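Local coordinates for protein catalase-3 (Neurospora crassa, PDB 4AJ9) that breaks down hydrogen peroxide to water and oxygen with a heme cofactor, an activity that probably protects the cell from peroxide damage, at residues C[323-328]-C[366-371]; C[74-79]-C[94-99]; C[67-72]-C[254-259]. One frame throughout, in Å; residues are numbered along the deposited sequence.

Interaction 1: residues C[323-328]-C[366-371]. With HEM (protoporphyrin IX containing Fe), chain Y.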
loop_
_atom_site.group_PDB
_atom_site.type_symbol
_atom_site.label_atom_id
_atom_site.label_comp_id
_atom_site.label_asym_id
_atom_site.label_seq_id
_atom_site.Cartn_x
_atom_site.Cartn_y
_atom_site.Cartn_z
ATOM N N THR C 323 -15.935 -8.160 11.192
ATOM C CA THR C 323 -15.201 -9.413 11.303
ATOM C C THR C 323 -13.889 -9.432 10.502
ATOM O O THR C 323 -12.838 -9.783 11.041
ATOM C CB THR C 323 -16.074 -10.613 10.897
ATOM O OG1 THR C 323 -17.274 -10.630 11.693
ATOM C CG2 THR C 323 -15.307 -11.923 11.108
ATOM N N GLU C 324 -13.939 -9.078 9.220
ATOM C CA GLU C 324 -12.723 -9.149 8.402
ATOM C C GLU C 324 -11.653 -8.142 8.843
ATOM O O GLU C 324 -10.464 -8.472 8.892
ATOM C CB GLU C 324 -13.032 -8.957 6.910
ATOM C CG GLU C 324 -11.826 -9.230 6.003
ATOM C CD GLU C 324 -11.412 -10.700 5.995
ATOM O OE1 GLU C 324 -12.243 -11.548 6.395
ATOM O OE2 GLU C 324 -10.268 -11.009 5.577
ATOM N N GLN C 325 -12.078 -6.920 9.164
ATOM C CA GLN C 325 -11.147 -5.857 9.512
ATOM C C GLN C 325 -10.609 -5.904 10.946
ATOM O O GLN C 325 -9.570 -5.333 11.216
ATOM C CB GLN C 325 -11.746 -4.472 9.236
ATOM C CG GLN C 325 -11.831 -4.118 7.754
ATOM C CD GLN C 325 -12.053 -2.625 7.499
ATOM O OE1 GLN C 325 -11.355 -2.013 6.687
ATOM N NE2 GLN C 325 -13.040 -2.045 8.168
ATOM N N ILE C 326 -11.301 -6.560 11.870
ATOM C CA ILE C 326 -10.807 -6.567 13.246
ATOM C C ILE C 326 -9.380 -7.141 13.325
ATOM O O ILE C 326 -9.067 -8.140 12.681
ATOM C CB ILE C 326 -11.752 -7.284 14.235
ATOM C CG1 ILE C 326 -11.399 -6.881 15.676
ATOM C CG2 ILE C 326 -11.736 -8.804 13.997
ATOM C CD1 ILE C 326 -12.403 -7.379 16.759
ATOM N N SER C 327 -8.530 -6.482 14.110
ATOM C CA SER C 327 -7.102 -6.791 14.169
ATOM C C SER C 327 -6.718 -7.160 15.594
ATOM O O SER C 327 -6.491 -6.265 16.422
ATOM C CB SER C 327 -6.293 -5.548 13.765
ATOM O OG SER C 327 -6.556 -5.159 12.427
ATOM N N PHE C 328 -6.642 -8.456 15.890
ATOM C CA PHE C 328 -6.290 -8.906 17.240
ATOM C C PHE C 328 -4.783 -8.833 17.449
ATOM O O PHE C 328 -4.017 -8.914 16.488
ATOM C CB PHE C 328 -6.758 -10.344 17.482
ATOM C CG PHE C 328 -8.255 -10.495 17.608
ATOM C CD1 PHE C 328 -8.888 -10.304 18.837
ATOM C CD2 PHE C 328 -9.022 -10.868 16.515
ATOM C CE1 PHE C 328 -10.259 -10.457 18.950
ATOM C CE2 PHE C 328 -10.398 -11.016 16.634
ATOM C CZ PHE C 328 -11.006 -10.812 17.853
ATOM N N GLU C 366 -5.837 1.055 14.152
ATOM C CA GLU C 366 -6.529 1.087 15.450
ATOM C C GLU C 366 -7.673 2.106 15.447
ATOM O O GLU C 366 -8.486 2.130 16.372
ATOM C CB GLU C 366 -5.580 1.349 16.638
ATOM C CG GLU C 366 -4.415 0.349 16.788
ATOM C CD GLU C 366 -4.827 -1.001 17.367
ATOM O OE1 GLU C 366 -5.875 -1.559 16.977
ATOM O OE2 GLU C 366 -4.091 -1.519 18.229
ATOM N N GLN C 367 -7.731 2.937 14.409
ATOM C CA GLN C 367 -8.791 3.932 14.273
ATOM C C GLN C 367 -10.070 3.384 13.625
ATOM O O GLN C 367 -11.121 4.024 13.688
ATOM C CB GLN C 367 -8.280 5.166 13.514
ATOM C CG GLN C 367 -7.116 5.861 14.199
ATOM C CD GLN C 367 -6.747 7.181 13.543
ATOM O OE1 GLN C 367 -6.951 7.374 12.346
ATOM N NE2 GLN C 367 -6.204 8.104 14.337
ATOM N N LEU C 368 -10.000 2.196 13.026
ATOM C CA LEU C 368 -11.191 1.594 12.437
ATOM C C LEU C 368 -12.227 1.363 13.536
ATOM O O LEU C 368 -11.875 1.003 14.654
ATOM C CB LEU C 368 -10.851 0.276 11.748
ATOM C CG LEU C 368 -9.901 0.417 10.556
ATOM C CD1 LEU C 368 -9.469 -0.952 10.045
ATOM C CD2 LEU C 368 -10.568 1.227 9.447
ATOM N N PRO C 369 -13.507 1.576 13.223
ATOM C CA PRO C 369 -14.526 1.455 14.277
ATOM C C PRO C 369 -14.396 0.172 15.102
ATOM O O PRO C 369 -14.483 0.228 16.331
ATOM C CB PRO C 369 -15.834 1.477 13.489
ATOM C CG PRO C 369 -15.501 2.344 12.281
ATOM C CD PRO C 369 -14.090 1.934 11.918
ATOM N N ILE C 370 -14.183 -0.965 14.448
ATOM C CA ILE C 370 -14.150 -2.244 15.174
ATOM C C ILE C 370 -12.892 -2.400 16.042
ATOM O O ILE C 370 -12.895 -3.159 17.012
ATOM C CB ILE C 370 -14.310 -3.466 14.216
ATOM C CG1 ILE C 370 -14.566 -4.761 15.003
ATOM C CG2 ILE C 370 -13.103 -3.607 13.307
ATOM C CD1 ILE C 370 -15.972 -4.855 15.620
ATOM N N ASN C 371 -11.827 -1.671 15.702
ATOM C CA ASN C 371 -10.592 -1.691 16.490
ATOM C C ASN C 371 -10.507 -0.624 17.587
ATOM O O ASN C 371 -9.716 -0.752 18.517
ATOM C CB ASN C 371 -9.374 -1.581 15.574
ATOM C CG ASN C 371 -9.092 -2.868 14.837
ATOM O OD1 ASN C 371 -9.285 -3.956 15.380
ATOM N ND2 ASN C 371 -8.641 -2.753 13.593
HETATM C CHA HEM Y . -3.594 -14.952 13.787
HETATM C CHB HEM Y . -3.814 -17.801 17.728
HETATM C CHC HEM Y . 0.976 -18.472 17.456
HETATM C CHD HEM Y . 1.279 -14.972 14.121
HETATM C C1A HEM Y . -4.091 -15.694 14.844
HETATM C C2A HEM Y . -5.492 -15.842 15.223
HETATM C C3A HEM Y . -5.546 -16.643 16.301
HETATM C C4A HEM Y . -4.189 -17.010 16.656
HETATM C CMA HEM Y . -6.809 -17.097 17.073
HETATM C CAA HEM Y . -6.694 -15.221 14.462
HETATM C CBA HEM Y . -7.197 -13.948 15.135
HETATM C CGA HEM Y . -8.422 -13.474 14.399
HETATM O O1A HEM Y . -8.342 -12.441 13.691
HETATM O O2A HEM Y . -9.487 -14.140 14.511
HETATM C C1B HEM Y . -2.523 -18.186 18.035
HETATM C C2B HEM Y . -2.114 -18.928 19.215
HETATM C C3B HEM Y . -0.791 -19.137 19.133
HETATM C C4B HEM Y . -0.323 -18.507 17.914
HETATM C CMB HEM Y . -3.107 -19.382 20.309
HETATM C CAB HEM Y . 0.150 -19.841 20.140
HETATM C CBB HEM Y . -0.163 -19.900 21.440
HETATM C C1C HEM Y . 1.470 -17.524 16.593
HETATM C C2C HEM Y . 2.869 -17.162 16.426
HETATM C C3C HEM Y . 2.929 -16.213 15.489
HETATM C C4C HEM Y . 1.586 -15.909 15.069
HETATM C CMC HEM Y . 4.055 -17.812 17.164
HETATM C CAC HEM Y . 4.158 -15.456 14.969
HETATM C CBC HEM Y . 5.174 -15.213 15.800
HETATM C C1D HEM Y . 0.020 -14.650 13.708
HETATM C C2D HEM Y . -0.269 -13.662 12.701
HETATM C C3D HEM Y . -1.788 -13.658 12.595
HETATM C C4D HEM Y . -2.262 -14.632 13.553
HETATM C CMD HEM Y . 0.758 -12.816 11.919
HETATM C CAD HEM Y . -2.641 -12.775 11.671
HETATM C CBD HEM Y . -3.097 -11.578 12.499
HETATM C CGD HEM Y . -3.839 -10.610 11.617
HETATM O O1D HEM Y . -4.623 -9.798 12.163
HETATM O O2D HEM Y . -3.667 -10.676 10.373
HETATM N NA HEM Y . -3.333 -16.416 15.744
HETATM N NB HEM Y . -1.407 -17.947 17.275
HETATM N NC HEM Y . 0.718 -16.734 15.750
HETATM N ND HEM Y . -1.164 -15.193 14.191
HETATM FE FE HEM Y . -1.318 -16.510 15.823
HETATM O O HOH W 1 -4.733 -4.127 16.290
#
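N371 reaches across to S327 with its side-chain amide. Its OD1 takes the backbone N-H of S327 on a lone pair, in the carbonyl plane, at 2.9 Å (162° at the hydrogen); R125 NH1 also donates to it. The return bond, N371 ND2 to S327 OG at 3.4 Å, is weak: ND2 also donates to the F365 carbonyl, while OG is bonded to Q356. A water 2.8 Å from S327 O and 2.9 Å from E366 OE1 donates to both.

The apolar part is built on I326 and I370, whose side chains cross at about a right angle, I326 CD1 lying 3.8 Å from I370 CG1. With CG1 of I370 anti to its own N (chi1 -168°), CG2 is left to press on the I326 backbone. L368 CD1 rests against the amide end of Q325, 4.0 Å from OE1, while Q325 NE2 bonds to A321 O and to Q387 O of a second subunit.

F328, at the end of 323-328, brings its ring edge, through CD2, to 3.3 Å from heme propionate O1A. This is the propionate side of the catalase heme pocket, where R62, R102, Q356 and R359 also bind.

Interaction 2: residues C[74-79]-C[94-99]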
loop_
_atom_site.group_PDB
_atom_site.type_symbol
_atom_site.label_atom_id
_atom_site.label_comp_id
_atom_site.label_asym_id
_atom_site.label_seq_id
_atom_site.Cartn_x
_atom_site.Cartn_y
_atom_site.Cartn_z
ATOM N N ILE C 74 -21.158 -9.670 25.467
ATOM C CA ILE C 74 -20.857 -9.018 26.730
ATOM C C ILE C 74 -20.156 -10.008 27.652
ATOM O O ILE C 74 -20.514 -11.183 27.696
ATOM C CB ILE C 74 -22.143 -8.514 27.425
ATOM C CG1 ILE C 74 -22.926 -7.573 26.506
ATOM C CG2 ILE C 74 -21.805 -7.811 28.744
ATOM C CD1 ILE C 74 -22.337 -6.198 26.390
ATOM N N PHE C 75 -19.142 -9.531 28.363
ATOM C CA PHE C 75 -18.518 -10.309 29.422
ATOM C C PHE C 75 -18.935 -9.713 30.761
ATOM O O PHE C 75 -18.947 -8.500 30.934
ATOM C CB PHE C 75 -16.987 -10.327 29.305
ATOM C CG PHE C 75 -16.296 -10.830 30.544
ATOM C CD1 PHE C 75 -16.143 -12.186 30.766
ATOM C CD2 PHE C 75 -15.823 -9.936 31.507
ATOM C CE1 PHE C 75 -15.526 -12.653 31.917
ATOM C CE2 PHE C 75 -15.195 -10.398 32.656
ATOM C CZ PHE C 75 -15.046 -11.759 32.859
ATOM N N THR C 76 -19.271 -10.578 31.705
ATOM C CA THR C 76 -19.655 -10.140 33.040
ATOM C C THR C 76 -18.756 -10.799 34.065
ATOM O O THR C 76 -18.614 -12.025 34.091
ATOM C CB THR C 76 -21.104 -10.522 33.362
ATOM O OG1 THR C 76 -21.975 -9.999 32.348
ATOM C CG2 THR C 76 -21.512 -9.947 34.735
ATOM N N SER C 77 -18.128 -9.988 34.902
ATOM C CA SER C 77 -17.289 -10.533 35.955
ATOM C C SER C 77 -18.162 -11.096 37.069
ATOM O O SER C 77 -19.184 -10.509 37.423
ATOM C CB SER C 77 -16.329 -9.473 36.493
ATOM O OG SER C 77 -15.513 -10.016 37.517
ATOM N N TYR C 78 -17.778 -12.254 37.592
ATOM C CA TYR C 78 -18.484 -12.846 38.728
ATOM C C TYR C 78 -18.062 -12.240 40.064
ATOM O O TYR C 78 -18.639 -12.552 41.100
ATOM C CB TYR C 78 -18.285 -14.364 38.759
ATOM C CG TYR C 78 -19.125 -15.106 37.740
ATOM C CD1 TYR C 78 -20.079 -14.440 36.980
ATOM C CD2 TYR C 78 -18.964 -16.466 37.539
ATOM C CE1 TYR C 78 -20.856 -15.112 36.051
ATOM C CE2 TYR C 78 -19.732 -17.146 36.619
ATOM C CZ TYR C 78 -20.673 -16.468 35.879
ATOM O OH TYR C 78 -21.428 -17.162 34.964
ATOM N N GLY C 79 -17.059 -11.375 40.053
ATOM C CA GLY C 79 -16.634 -10.772 41.297
ATOM C C GLY C 79 -15.578 -9.706 41.163
ATOM O O GLY C 79 -15.195 -9.306 40.070
ATOM N N ASP C 94 -20.369 -8.319 38.781
ATOM C CA ASP C 94 -21.374 -7.885 37.811
ATOM C C ASP C 94 -20.906 -6.804 36.822
ATOM O O ASP C 94 -21.705 -6.286 36.047
ATOM C CB ASP C 94 -22.662 -7.448 38.517
ATOM C CG ASP C 94 -23.340 -8.600 39.273
ATOM O OD1 ASP C 94 -23.204 -9.768 38.850
ATOM O OD2 ASP C 94 -24.012 -8.336 40.292
ATOM N N LYS C 95 -19.624 -6.469 36.839
ATOM C CA LYS C 95 -19.096 -5.491 35.885
ATOM C C LYS C 95 -19.157 -6.046 34.471
ATOM O O LYS C 95 -18.694 -7.151 34.211
ATOM C CB LYS C 95 -17.657 -5.128 36.231
ATOM C CG LYS C 95 -17.056 -4.010 35.391
ATOM C CD LYS C 95 -15.773 -3.522 36.064
ATOM C CE LYS C 95 -15.179 -2.307 35.378
ATOM N NZ LYS C 95 -13.995 -1.794 36.167
ATOM N N GLN C 96 -19.724 -5.266 33.560
ATOM C CA GLN C 96 -19.905 -5.719 32.188
ATOM C C GLN C 96 -18.989 -4.990 31.219
ATOM O O GLN C 96 -18.794 -3.777 31.323
ATOM C CB GLN C 96 -21.362 -5.555 31.767
ATOM C CG GLN C 96 -22.302 -6.299 32.687
ATOM C CD GLN C 96 -23.666 -6.499 32.093
ATOM O OE1 GLN C 96 -24.284 -5.558 31.603
ATOM N NE2 GLN C 96 -24.155 -7.741 32.135
ATOM N N THR C 97 -18.433 -5.749 30.280
ATOM C CA THR C 97 -17.521 -5.216 29.279
ATOM C C THR C 97 -17.915 -5.760 27.915
ATOM O O THR C 97 -18.064 -6.961 27.765
ATOM C CB THR C 97 -16.080 -5.670 29.562
ATOM O OG1 THR C 97 -15.692 -5.245 30.872
ATOM C CG2 THR C 97 -15.105 -5.093 28.522
ATOM N N PRO C 98 -18.071 -4.879 26.912
ATOM C CA PRO C 98 -18.340 -5.383 25.557
ATOM C C PRO C 98 -17.202 -6.259 25.055
ATOM O O PRO C 98 -16.039 -6.000 25.374
ATOM C CB PRO C 98 -18.400 -4.114 24.703
ATOM C CG PRO C 98 -18.604 -2.970 25.694
ATOM C CD PRO C 98 -17.942 -3.412 26.956
ATOM N N VAL C 99 -17.536 -7.278 24.271
ATOM C CA VAL C 99 -16.519 -8.120 23.655
ATOM C C VAL C 99 -16.821 -8.327 22.177
ATOM O O VAL C 99 -17.954 -8.133 21.716
ATOM C CB VAL C 99 -16.407 -9.507 24.339
ATOM C CG1 VAL C 99 -16.191 -9.348 25.846
ATOM C CG2 VAL C 99 -17.653 -10.365 24.061
#
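F75 and T97 face each other as a hydrogen-bonded antiparallel pair, each giving its N-H to the other's carbonyl. F75 N reaches T97 O at 2.9 Å and almost straight (176°), while T97 N reaches F75 O at the same length, a little less straight. F75 O also receives a CA-H...O contact from Q96, so two groups of the opposite strand converge on it. Farther along, S77 N donates to K95 O at 3.0 Å, and D94 N closes on S77 O at 2.8 Å with a more bent angle of 145°.

I74 with P98 and T76 with Q96 are the non-hydrogen-bonded pairs. The outward backbone groups there turn to the flanking strands: I74 bonds with T311, T76 with E309, and P98 with Y127. On the I74 and Q96 face, the Q96 and T76 side chains lie side by side, and Q96 NE2 donates to T76 OG1 at 3.1 Å from somewhat outside its own amide plane. I74 CG2 packs on Q96 CB at 3.8 Å.

S77 OG, anti to the backbone N (chi1 -180°), reaches forward to the turn that follows and donates to a lone pair of G79 O at 2.7 Å. K95 NZ leads away to the S88 carbonyl. On the buried face, V99 CG1 meets F75 CB at 3.7 Å, and the F75 ring makes an edge-to-face contact with F126. Two neighbouring strands of the antiparallel beta-barrel at the heart of the catalase fold are joined here, near the ends that their connecting loop joins.

Interaction 3: residues C[67-72]-C[254-259]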
loop_
_atom_site.group_PDB
_atom_site.type_symbol
_atom_site.label_atom_id
_atom_site.label_comp_id
_atom_site.label_asym_id
_atom_site.label_seq_id
_atom_site.Cartn_x
_atom_site.Cartn_y
_atom_site.Cartn_z
ATOM N N ARG C 67 -9.694 -17.996 7.456
ATOM C CA ARG C 67 -11.088 -18.460 7.478
ATOM C C ARG C 67 -11.700 -18.390 8.877
ATOM O O ARG C 67 -11.263 -19.087 9.793
ATOM C CB ARG C 67 -11.168 -19.899 6.954
ATOM C CG ARG C 67 -12.584 -20.509 6.937
ATOM C CD ARG C 67 -13.522 -19.821 5.950
ATOM N NE ARG C 67 -14.879 -20.389 6.034
ATOM C CZ ARG C 67 -15.910 -20.034 5.276
ATOM N NH1 ARG C 67 -15.774 -19.103 4.334
ATOM N NH2 ARG C 67 -17.093 -20.612 5.468
ATOM N N GLY C 68 -12.702 -17.536 9.056
ATOM C CA GLY C 68 -13.380 -17.487 10.337
ATOM C C GLY C 68 -14.578 -16.568 10.371
ATOM O O GLY C 68 -14.923 -15.944 9.369
ATOM N N ALA C 69 -15.205 -16.482 11.538
ATOM C CA ALA C 69 -16.418 -15.710 11.705
ATOM C C ALA C 69 -16.534 -15.252 13.148
ATOM O O ALA C 69 -16.015 -15.898 14.064
ATOM C CB ALA C 69 -17.639 -16.544 11.300
ATOM N N GLY C 70 -17.201 -14.129 13.363
ATOM C CA GLY C 70 -17.257 -13.576 14.695
ATOM C C GLY C 70 -18.565 -12.931 15.096
ATOM O O GLY C 70 -19.505 -12.828 14.295
ATOM N N ALA C 71 -18.618 -12.491 16.353
ATOM C CA ALA C 71 -19.827 -11.885 16.895
ATOM C C ALA C 71 -19.515 -10.963 18.057
ATOM O O ALA C 71 -18.461 -11.086 18.685
ATOM C CB ALA C 71 -20.826 -12.964 17.330
ATOM N N HIS C 72 -20.432 -10.036 18.323
ATOM C CA HIS C 72 -20.350 -9.158 19.491
ATOM C C HIS C 72 -21.023 -9.800 20.693
ATOM O O HIS C 72 -21.920 -10.627 20.544
ATOM C CB HIS C 72 -21.047 -7.821 19.215
ATOM C CG HIS C 72 -20.417 -7.019 18.114
ATOM N ND1 HIS C 72 -19.512 -6.005 18.351
ATOM C CD2 HIS C 72 -20.575 -7.074 16.769
ATOM C CE1 HIS C 72 -19.133 -5.478 17.200
ATOM N NE2 HIS C 72 -19.764 -6.107 16.225
ATOM N N PHE C 254 -20.790 -24.048 7.360
ATOM C CA PHE C 254 -21.541 -24.710 8.423
ATOM C C PHE C 254 -21.361 -24.006 9.768
ATOM O O PHE C 254 -22.337 -23.736 10.475
ATOM C CB PHE C 254 -21.107 -26.175 8.512
ATOM C CG PHE C 254 -21.826 -26.979 9.585
ATOM C CD1 PHE C 254 -23.158 -27.356 9.421
ATOM C CD2 PHE C 254 -21.148 -27.412 10.719
ATOM C CE1 PHE C 254 -23.811 -28.112 10.387
ATOM C CE2 PHE C 254 -21.793 -28.173 11.686
ATOM C CZ PHE C 254 -23.135 -28.522 11.516
ATOM N N HIS C 255 -20.118 -23.710 10.132
ATOM C CA HIS C 255 -19.857 -23.127 11.451
ATOM C C HIS C 255 -20.263 -21.653 11.548
ATOM O O HIS C 255 -20.843 -21.225 12.550
ATOM C CB HIS C 255 -18.395 -23.305 11.865
ATOM C CG HIS C 255 -18.036 -24.710 12.244
ATOM N ND1 HIS C 255 -16.731 -25.143 12.346
ATOM C CD2 HIS C 255 -18.812 -25.781 12.548
ATOM C CE1 HIS C 255 -16.716 -26.420 12.690
ATOM N NE2 HIS C 255 -17.967 -26.832 12.814
ATOM N N ARG C 256 -19.951 -20.859 10.529
ATOM C CA ARG C 256 -20.374 -19.469 10.589
ATOM C C ARG C 256 -21.899 -19.356 10.527
ATOM O O ARG C 256 -22.465 -18.461 11.136
ATOM C CB ARG C 256 -19.689 -18.587 9.533
ATOM C CG ARG C 256 -19.998 -18.895 8.090
ATOM C CD ARG C 256 -19.343 -17.848 7.166
ATOM N NE ARG C 256 -17.893 -17.769 7.391
ATOM C CZ ARG C 256 -17.062 -16.984 6.712
ATOM N NH1 ARG C 256 -17.519 -16.195 5.750
ATOM N NH2 ARG C 256 -15.763 -16.996 6.993
ATOM N N GLN C 257 -22.557 -20.252 9.791
ATOM C CA GLN C 257 -24.018 -20.272 9.795
ATOM C C GLN C 257 -24.562 -20.676 11.176
ATOM O O GLN C 257 -25.531 -20.086 11.667
ATOM C CB GLN C 257 -24.567 -21.205 8.705
ATOM C CG GLN C 257 -26.081 -21.095 8.499
ATOM C CD GLN C 257 -26.484 -19.833 7.737
ATOM O OE1 GLN C 257 -26.180 -19.690 6.548
ATOM N NE2 GLN C 257 -27.178 -18.918 8.416
ATOM N N ASP C 258 -23.947 -21.682 11.797
ATOM C CA ASP C 258 -24.401 -22.159 13.111
ATOM C C ASP C 258 -24.367 -21.022 14.144
ATOM O O ASP C 258 -25.319 -20.809 14.890
ATOM C CB ASP C 258 -23.559 -23.361 13.573
ATOM C CG ASP C 258 -23.724 -23.663 15.048
ATOM O OD1 ASP C 258 -23.201 -22.890 15.885
ATOM O OD2 ASP C 258 -24.381 -24.675 15.379
ATOM N N LEU C 259 -23.270 -20.279 14.174
ATOM C CA LEU C 259 -23.122 -19.175 15.124
ATOM C C LEU C 259 -24.136 -18.070 14.841
ATOM O O LEU C 259 -24.786 -17.540 15.758
ATOM C CB LEU C 259 -21.700 -18.612 15.029
ATOM C CG LEU C 259 -21.379 -17.412 15.913
ATOM C CD1 LEU C 259 -21.560 -17.774 17.370
ATOM C CD2 LEU C 259 -19.962 -16.931 15.633
HETATM O O HOH W 2 -12.929 -15.727 6.491
#
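R67 and R256 stack guanidinium on guanidinium, planes 6° and centres 3.6 Å apart. R67 NH1 sits over the centre of the R256 group, whereas R256 NH2 lies over the rim of R67. At the in-plane edge of R256 is a water, 3.1 Å from NH2, which also accepts from G68 N. Like charges this close are probably tolerated because acids flank them: R67 makes salt bridges to D253 and D114, and R256 NH1 one to E165 of a third subunit. R256, with CG between its backbone N and carbonyl carbon (chi1 65°), bends at chi3 to lie flat against R67. A leucine in place of R67 would probably leave D253 and D114 without their cationic mate and one face of R256 without its flat partner.

Behind the stack the A69 methyl packs tightly on R256, CB to CB 3.4 Å. Farther on, L259 CD2 brushes G70 and, at 4.4 Å, A71 CB.

Strand 68-72 and helix 254-259 run almost the same way, 9° apart, their axes 8.3 Å apart at closest approach. The helix packs through R256 and L259 on the A69 and A71 side of the strand, whose backbone bonds to F103 and V101 of strand 96-104.

In the fold
Strand 68-77 serves two of the contacts: its first half packs on helix 254-264 in interaction 3, and its second half pairs with strand 96-104 in interaction 2, which is nested in the loop that interaction 3 closes. Interactions 1 and 3 are wholly buried and touch, I370 CD1 lying 3.6 Å from H72 CE1 and T323 packing on G70, though their centres are about 17 Å apart. Interaction 2 is partly exposed and lies away from the active site. Chemistry follows place: regular backbone pairing in the sheet, a side-chain amide and a water joining loops beside the heme, and stacked charges probably balanced in part by an acid of another subunit at the helix.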